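Local coordinates for F-actin-capping protein subunit alpha (Dictyostelium discoideum, PDB 4AKR) that caps the fast-growing barbed ends of actin filaments independently of calcium, blocking subunit exchange there without severing the filaments, at residues 46-51 and 91-96. Residues are numbered along the deposited sequence; the frame is centred on the assembly and turned at random.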
ATOM      1  N   SER A  46      -8.205  15.621 -17.412  1.00 25.90           N
ATOM      2  CA  SER A  46      -8.386  14.205 -17.682  1.00 26.34           C
ATOM      3  C   SER A  46      -7.873  13.353 -16.512  1.00 26.31           C
ATOM      4  O   SER A  46      -8.475  12.338 -16.162  1.00 26.96           O
ATOM      5  CB  SER A  46      -7.645  13.836 -18.971  1.00 29.00           C
ATOM      6  OG  SER A  46      -7.611  12.430 -19.172  1.00 33.62           O
ATOM      7  N   THR A  47      -6.770  13.787 -15.909  1.00 24.63           N
ATOM      8  CA  THR A  47      -6.148  13.080 -14.800  1.00 23.74           C
ATOM      9  C   THR A  47      -7.011  13.067 -13.540  1.00 23.73           C
ATOM     10  O   THR A  47      -7.309  11.999 -12.991  1.00 22.28           O
ATOM     11  CB  THR A  47      -4.774  13.706 -14.477  1.00 24.99           C
ATOM     12  OG1 THR A  47      -3.908  13.560 -15.610  1.00 27.44           O
ATOM     13  CG2 THR A  47      -4.145  13.035 -13.272  1.00 23.61           C
ATOM     14  N   PHE A  48      -7.404  14.249 -13.071  1.00 22.22           N
ATOM     15  CA  PHE A  48      -8.243  14.342 -11.880  1.00 22.19           C
ATOM     16  C   PHE A  48      -9.581  13.630 -12.109  1.00 21.94           C
ATOM     17  O   PHE A  48     -10.089  12.927 -11.226  1.00 21.53           O
ATOM     18  CB  PHE A  48      -8.481  15.809 -11.514  1.00 21.17           C
ATOM     19  CG  PHE A  48      -7.290  16.486 -10.892  1.00 19.64           C
ATOM     20  CD1 PHE A  48      -6.046  16.447 -11.507  1.00 22.18           C
ATOM     21  CD2 PHE A  48      -7.424  17.194  -9.702  1.00 21.05           C
ATOM     22  CE1 PHE A  48      -4.948  17.108 -10.945  1.00 22.65           C
ATOM     23  CE2 PHE A  48      -6.339  17.857  -9.134  1.00 21.97           C
ATOM     24  CZ  PHE A  48      -5.095  17.814  -9.757  1.00 21.43           C
ATOM     25  N   ARG A  49     -10.148  13.811 -13.297  1.00 20.35           N
ATOM     26  CA  ARG A  49     -11.410  13.166 -13.649  1.00 21.52           C
ATOM     27  C   ARG A  49     -11.339  11.637 -13.493  1.00 20.14           C
ATOM     28  O   ARG A  49     -12.279  11.000 -12.997  1.00 18.42           O
ATOM     29  CB  ARG A  49     -11.779  13.541 -15.088  1.00 23.20           C
ATOM     30  CG  ARG A  49     -12.858  12.691 -15.719  1.00 24.38           C
ATOM     31  CD  ARG A  49     -13.309  13.304 -17.033  1.00 26.67           C
ATOM     32  NE  ARG A  49     -14.130  12.384 -17.808  1.00 30.19           N
ATOM     33  CZ  ARG A  49     -13.639  11.475 -18.641  1.00 32.41           C
ATOM     34  NH1 ARG A  49     -12.327  11.370 -18.808  1.00 34.21           N
ATOM     35  NH2 ARG A  49     -14.456  10.668 -19.307  1.00 30.92           N
ATOM     36  N   GLU A  50     -10.218  11.057 -13.919  1.00 19.51           N
ATOM     37  CA  GLU A  50     -10.006   9.610 -13.832  1.00 18.55           C
ATOM     38  C   GLU A  50     -10.013   9.144 -12.375  1.00 17.69           C
ATOM     39  O   GLU A  50     -10.618   8.130 -12.042  1.00 16.51           O
ATOM     40  CB  GLU A  50      -8.683   9.245 -14.509  1.00 17.40           C
ATOM     41  CG  GLU A  50      -8.213   7.808 -14.312  1.00 22.69           C
ATOM     42  CD  GLU A  50      -9.239   6.766 -14.737  1.00 22.61           C
ATOM     43  OE1 GLU A  50      -9.995   7.028 -15.694  1.00 23.42           O
ATOM     44  OE2 GLU A  50      -9.275   5.676 -14.119  1.00 23.10           O
ATOM     45  N   TYR A  51      -9.340   9.902 -11.513  1.00 18.04           N
ATOM     46  CA  TYR A  51      -9.286   9.595 -10.089  1.00 17.67           C
ATOM     47  C   TYR A  51     -10.671   9.750  -9.451  1.00 18.58           C
ATOM     48  O   TYR A  51     -11.206   8.806  -8.863  1.00 19.19           O
ATOM     49  CB  TYR A  51      -8.310  10.540  -9.379  1.00 18.22           C
ATOM     50  CG  TYR A  51      -8.207  10.310  -7.888  1.00 17.45           C
ATOM     51  CD1 TYR A  51      -7.360   9.328  -7.367  1.00 18.38           C
ATOM     52  CD2 TYR A  51      -8.986  11.047  -6.998  1.00 17.94           C
ATOM     53  CE1 TYR A  51      -7.293   9.090  -6.002  1.00 18.67           C
ATOM     54  CE2 TYR A  51      -8.930  10.819  -5.632  1.00 18.54           C
ATOM     55  CZ  TYR A  51      -8.081   9.842  -5.139  1.00 19.19           C
ATOM     56  OH  TYR A  51      -8.002   9.639  -3.783  1.00 21.54           O
ATOM     57  N   ASP A  91     -16.600  20.282 -10.989  1.00 19.97           N
ATOM     58  CA  ASP A  91     -15.273  20.745 -11.380  1.00 21.57           C
ATOM     59  C   ASP A  91     -14.269  19.737 -10.851  1.00 21.78           C
ATOM     60  O   ASP A  91     -13.975  19.728  -9.656  1.00 20.77           O
ATOM     61  CB  ASP A  91     -14.954  22.105 -10.771  1.00 24.72           C
ATOM     62  CG  ASP A  91     -13.648  22.678 -11.300  1.00 29.35           C
ATOM     63  OD1 ASP A  91     -12.618  21.965 -11.250  1.00 30.27           O
ATOM     64  OD2 ASP A  91     -13.650  23.837 -11.769  1.00 30.85           O
ATOM     65  N   HIS A  92     -13.737  18.899 -11.738  1.00 20.57           N
ATOM     66  CA  HIS A  92     -12.784  17.864 -11.341  1.00 21.45           C
ATOM     67  C   HIS A  92     -11.474  18.335 -10.731  1.00 21.13           C
ATOM     68  O   HIS A  92     -10.864  17.620  -9.941  1.00 22.37           O
ATOM     69  CB  HIS A  92     -12.467  16.951 -12.529  1.00 20.06           C
ATOM     70  CG  HIS A  92     -13.552  15.972 -12.839  1.00 19.85           C
ATOM     71  ND1 HIS A  92     -14.391  16.107 -13.922  1.00 20.25           N
ATOM     72  CD2 HIS A  92     -13.941  14.845 -12.199  1.00 19.78           C
ATOM     73  CE1 HIS A  92     -15.248  15.102 -13.940  1.00 19.93           C
ATOM     74  NE2 HIS A  92     -14.996  14.322 -12.904  1.00 21.06           N
ATOM     75  N   ILE A  93     -11.027  19.525 -11.095  1.00 21.41           N
ATOM     76  CA  ILE A  93      -9.773  20.012 -10.555  1.00 22.42           C
ATOM     77  C   ILE A  93      -9.922  20.585  -9.154  1.00 23.09           C
ATOM     78  O   ILE A  93      -9.061  20.378  -8.300  1.00 23.28           O
ATOM     79  CB  ILE A  93      -9.152  21.067 -11.489  1.00 22.39           C
ATOM     80  CG1 ILE A  93      -8.773  20.395 -12.813  1.00 23.03           C
ATOM     81  CG2 ILE A  93      -7.935  21.691 -10.834  1.00 21.59           C
ATOM     82  CD1 ILE A  93      -8.184  21.317 -13.838  1.00 24.73           C
ATOM     83  N   LYS A  94     -11.017  21.292  -8.913  1.00 23.73           N
ATOM     84  CA  LYS A  94     -11.257  21.888  -7.607  1.00 25.66           C
ATOM     85  C   LYS A  94     -12.000  20.889  -6.739  1.00 26.02           C
ATOM     86  O   LYS A  94     -12.119  21.078  -5.532  1.00 25.23           O
ATOM     87  CB  LYS A  94     -12.114  23.143  -7.742  1.00 27.94           C
ATOM     88  CG  LYS A  94     -11.826  23.980  -8.971  1.00 31.17           C
ATOM     89  CD  LYS A  94     -12.894  25.051  -9.130  1.00 32.64           C
ATOM     90  CE  LYS A  94     -12.531  26.308  -8.384  1.00 33.83           C
ATOM     91  NZ  LYS A  94     -11.426  27.010  -9.098  1.00 36.93           N
ATOM     92  N   GLN A  95     -12.511  19.839  -7.375  1.00 26.86           N
ATOM     93  CA  GLN A  95     -13.266  18.791  -6.692  1.00 27.72           C
ATOM     94  C   GLN A  95     -14.523  19.341  -6.024  1.00 28.71           C
ATOM     95  O   GLN A  95     -14.828  19.020  -4.878  1.00 30.02           O
ATOM     96  CB  GLN A  95     -12.367  18.085  -5.674  1.00 26.87           C
ATOM     97  CG  GLN A  95     -11.363  17.149  -6.340  1.00 27.95           C
ATOM     98  CD  GLN A  95     -10.165  16.818  -5.466  1.00 29.97           C
ATOM     99  OE1 GLN A  95      -9.227  17.617  -5.341  1.00 28.63           O
ATOM    100  NE2 GLN A  95     -10.190  15.637  -4.853  1.00 30.09           N
ATOM    101  N   GLU A  96     -15.261  20.170  -6.755  1.00 28.37           N
ATOM    102  CA  GLU A  96     -16.478  20.757  -6.216  1.00 30.03           C
ATOM    103  C   GLU A  96     -17.583  20.893  -7.258  1.00 28.06           C
ATOM    104  O   GLU A  96     -17.322  21.072  -8.450  1.00 27.01           O
ATOM    105  CB  GLU A  96     -16.167  22.125  -5.599  1.00 33.01           C
ATOM    106  CG  GLU A  96     -15.767  23.193  -6.604  1.00 37.71           C
ATOM    107  CD  GLU A  96     -15.192  24.439  -5.942  1.00 40.89           C
ATOM    108  OE1 GLU A  96     -14.905  24.396  -4.724  1.00 43.19           O
ATOM    109  OE2 GLU A  96     -15.017  25.460  -6.644  1.00 41.91           O
TER
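Arg49 in the middle of helix 44-55 and His92 at the start of the turn between strands 86-91 and 96-102 bring their CA atoms to 5.4 Å, close enough for side chains to lie directly on backbone. The imidazole of His92 lies flat against the helix: Arg49 CB stands 3.7 Å from the ring centroid, only 6° off its normal, a CH-pi contact, and Arg49 CA comes within 3.4 Å of His92 CD2. Arg49 CG, opposite the backbone N about CA-CB (chi1 165°), carries the extended chain past the ring, 3.8 Å from His92 CE1, and the guanidinium goes on to a salt bridge with Glu73. Tyr90 and Tyr79 also meet the imidazole. Replacing His92 by an alanine is likely to leave the aliphatic part of Arg49 without its flat partner and open a gap between helix and turn. Phe48 turns its ring edge to the carbonyl of His92, Phe48 CD2 lying 3.5 Å from His92 O and 3.8 Å from Ile93 CA, while Asn52 donates a hydrogen bond to that same carbonyl; Leu15 and Val27 pack on the phenylalanine as well. Within the turn, Asp91 OD1 accepts from Lys94 N at 2.9 Å, an Asx motif. The G1 beta bulge, Gln95 and Glu96 facing Asp91, is common in beta-hairpins; here it closes one packed on helix 44-55 by the imidazole face and the edge of Phe48.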